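Cell wall surface anchor family protein (Streptococcus pneumoniae, PDB 4OQ1) is an ancillary pilin of the pneumococcal pilus, containing CnaB-type domains and probably serving to anchor the fibre to the cell wall. Local coordinates at residues 276-281 and 298-303. The protein carries 3 engineered substitutions. Residues are numbered along the deposited sequence; the frame is centred on the assembly and turned at random.
Sequences AMFKVM and VVVTSG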
loop_
_atom_site.group_PDB
_atom_site.type_symbol
_atom_site.label_atom_id
_atom_site.label_comp_id
_atom_site.label_asym_id
_atom_site.label_seq_id
_atom_site.Cartn_x
_atom_site.Cartn_y
_atom_site.Cartn_z
ATOM N N ALA A 276 23.746 9.015 -37.272
ATOM C CA ALA A 276 24.294 8.721 -35.939
ATOM C C ALA A 276 23.074 8.500 -35.067
ATOM O O ALA A 276 22.166 9.333 -35.039
ATOM C CB ALA A 276 25.136 9.829 -35.327
ATOM N N MET A 277 22.998 7.344 -34.460
ATOM C CA MET A 277 21.861 7.024 -33.599
ATOM C C MET A 277 22.223 6.973 -32.146
ATOM O O MET A 277 23.181 6.288 -31.745
ATOM C CB MET A 277 21.117 5.723 -34.066
ATOM C CG MET A 277 20.782 5.657 -35.555
ATOM S SD MET A 277 20.079 4.046 -36.031
ATOM C CE MET A 277 18.511 4.134 -35.157
ATOM N N PHE A 278 21.401 7.623 -31.333
ATOM C CA PHE A 278 21.541 7.611 -29.929
ATOM C C PHE A 278 20.283 7.283 -29.146
ATOM O O PHE A 278 19.131 7.703 -29.515
ATOM C CB PHE A 278 22.037 8.940 -29.407
ATOM C CG PHE A 278 23.243 9.492 -30.114
ATOM C CD1 PHE A 278 24.526 9.293 -29.583
ATOM C CD2 PHE A 278 23.104 10.263 -31.236
ATOM C CE1 PHE A 278 25.642 9.875 -30.205
ATOM C CE2 PHE A 278 24.218 10.797 -31.888
ATOM C CZ PHE A 278 25.490 10.591 -31.341
ATOM N N LYS A 279 20.481 6.644 -28.008
ATOM C CA LYS A 279 19.378 6.507 -27.046
ATOM C C LYS A 279 19.555 7.463 -25.946
ATOM O O LYS A 279 20.692 7.614 -25.432
ATOM C CB LYS A 279 19.358 5.064 -26.539
ATOM C CG LYS A 279 18.244 4.722 -25.617
ATOM C CD LYS A 279 18.223 3.220 -25.348
ATOM C CE LYS A 279 17.821 2.358 -26.556
ATOM N NZ LYS A 279 17.836 0.870 -26.275
ATOM N N VAL A 280 18.473 8.182 -25.572
ATOM C CA VAL A 280 18.627 9.135 -24.507
ATOM C C VAL A 280 18.477 8.496 -23.140
ATOM O O VAL A 280 17.536 7.812 -22.937
ATOM C CB VAL A 280 17.599 10.297 -24.643
ATOM C CG1 VAL A 280 17.838 11.252 -23.520
ATOM C CG2 VAL A 280 17.714 11.003 -26.007
ATOM N N MET A 281 19.414 8.686 -22.232
ATOM C CA MET A 281 19.400 8.010 -20.922
ATOM C C MET A 281 19.639 8.955 -19.786
ATOM O O MET A 281 20.254 10.001 -19.958
ATOM C CB MET A 281 20.569 7.039 -20.818
ATOM C CG MET A 281 20.847 6.273 -22.081
ATOM S SD MET A 281 19.973 4.705 -22.042
ATOM C CE MET A 281 21.329 3.759 -22.626
ATOM N N VAL A 298 13.325 7.021 -25.748
ATOM C CA VAL A 298 13.672 8.089 -26.676
ATOM C C VAL A 298 14.933 7.721 -27.442
ATOM O O VAL A 298 16.061 7.668 -26.855
ATOM C CB VAL A 298 13.928 9.367 -25.911
ATOM C CG1 VAL A 298 14.321 10.520 -26.836
ATOM C CG2 VAL A 298 12.736 9.750 -25.045
ATOM N N VAL A 299 14.773 7.543 -28.761
ATOM C CA VAL A 299 15.920 7.320 -29.666
ATOM C C VAL A 299 15.962 8.475 -30.656
ATOM O O VAL A 299 14.919 8.908 -31.200
ATOM C CB VAL A 299 15.826 5.967 -30.333
ATOM C CG1 VAL A 299 16.825 5.772 -31.485
ATOM C CG2 VAL A 299 16.027 4.894 -29.285
ATOM N N VAL A 300 17.149 9.026 -30.852
ATOM C CA VAL A 300 17.303 10.057 -31.835
ATOM C C VAL A 300 18.350 9.697 -32.899
ATOM O O VAL A 300 19.307 8.942 -32.665
ATOM C CB VAL A 300 17.608 11.393 -31.248
ATOM C CG1 VAL A 300 16.389 11.926 -30.540
ATOM C CG2 VAL A 300 18.837 11.321 -30.341
ATOM N N THR A 301 18.101 10.199 -34.109
ATOM C CA THR A 301 19.014 9.885 -35.307
ATOM C C THR A 301 19.384 11.211 -35.985
ATOM O O THR A 301 18.495 12.015 -36.308
ATOM C CB THR A 301 18.396 8.947 -36.390
ATOM O OG1 THR A 301 18.000 7.711 -35.811
ATOM C CG2 THR A 301 19.448 8.619 -37.526
ATOM N N SER A 302 20.670 11.473 -36.133
ATOM C CA SER A 302 21.159 12.697 -36.896
ATOM C C SER A 302 20.591 12.645 -38.327
ATOM O O SER A 302 20.661 11.627 -38.957
ATOM C CB SER A 302 22.684 12.837 -36.889
ATOM O OG SER A 302 23.343 11.777 -37.584
ATOM N N GLY A 303 20.019 13.776 -38.774
ATOM C CA GLY A 303 19.279 13.856 -40.034
ATOM C C GLY A 303 20.242 14.178 -41.173
ATOM O O GLY A 303 21.459 14.131 -41.020
HETATM O O HOH W 1 15.725 5.886 -24.082
#
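Met277 and Thr301 face each other as a non-hydrogen-bonded pair, their side chains running alongside one another off the same face of a two-stranded antiparallel pairing. CG of Met277 rests 3.5 Å from OG1 of Thr301, and a bend about the CG–SD bond (chi3 68°) turns CE back over the same hydroxyl oxygen toward CG1 of Val299. On this face Lys279 and Val299 pair next, the lysine chain passing at an angle over the valine with CE 4.1 Å from Val299 CG2; its NZ has a long, weak ion pair with Glu297.

Phe278, Val280 and Val300 project from the opposite face, where Phe278 and Val280 are buried against Leu320. Val280 and Val298 slant across each other there, CG2 of the first 3.5 Å from CG1 of the second. Val300 brings CG2 against the CB of Phe278, whose ring meets that of Phe308.

Between the faces, Phe278 and Val300 exchange two backbone hydrogen bonds, Phe278 N to Val300 O (2.8 Å) and Val300 N to Phe278 O (2.7 Å), and Val280 N adds another to Val298 O. At the far end Ser302 grips Ala276 twice: its N donates to Ala276 O, while its OG accepts from Ala276 N at 2.8 Å, a fairly straight bond (163°). The hydroxyl gets there because chi1 of 65° sets OG between the serine's own N and carbonyl carbon; it also donates to Leu273 O, tying the loop before strand 277-284 to the residue just past strand 296-301. Strand 277-284 pairs on its other edge with strand 316-322, making this contact part of the antiparallel sheet in a prealbumin-like beta sandwich, the reversed-immunoglobulin CnaB fold of Gram-positive pilins.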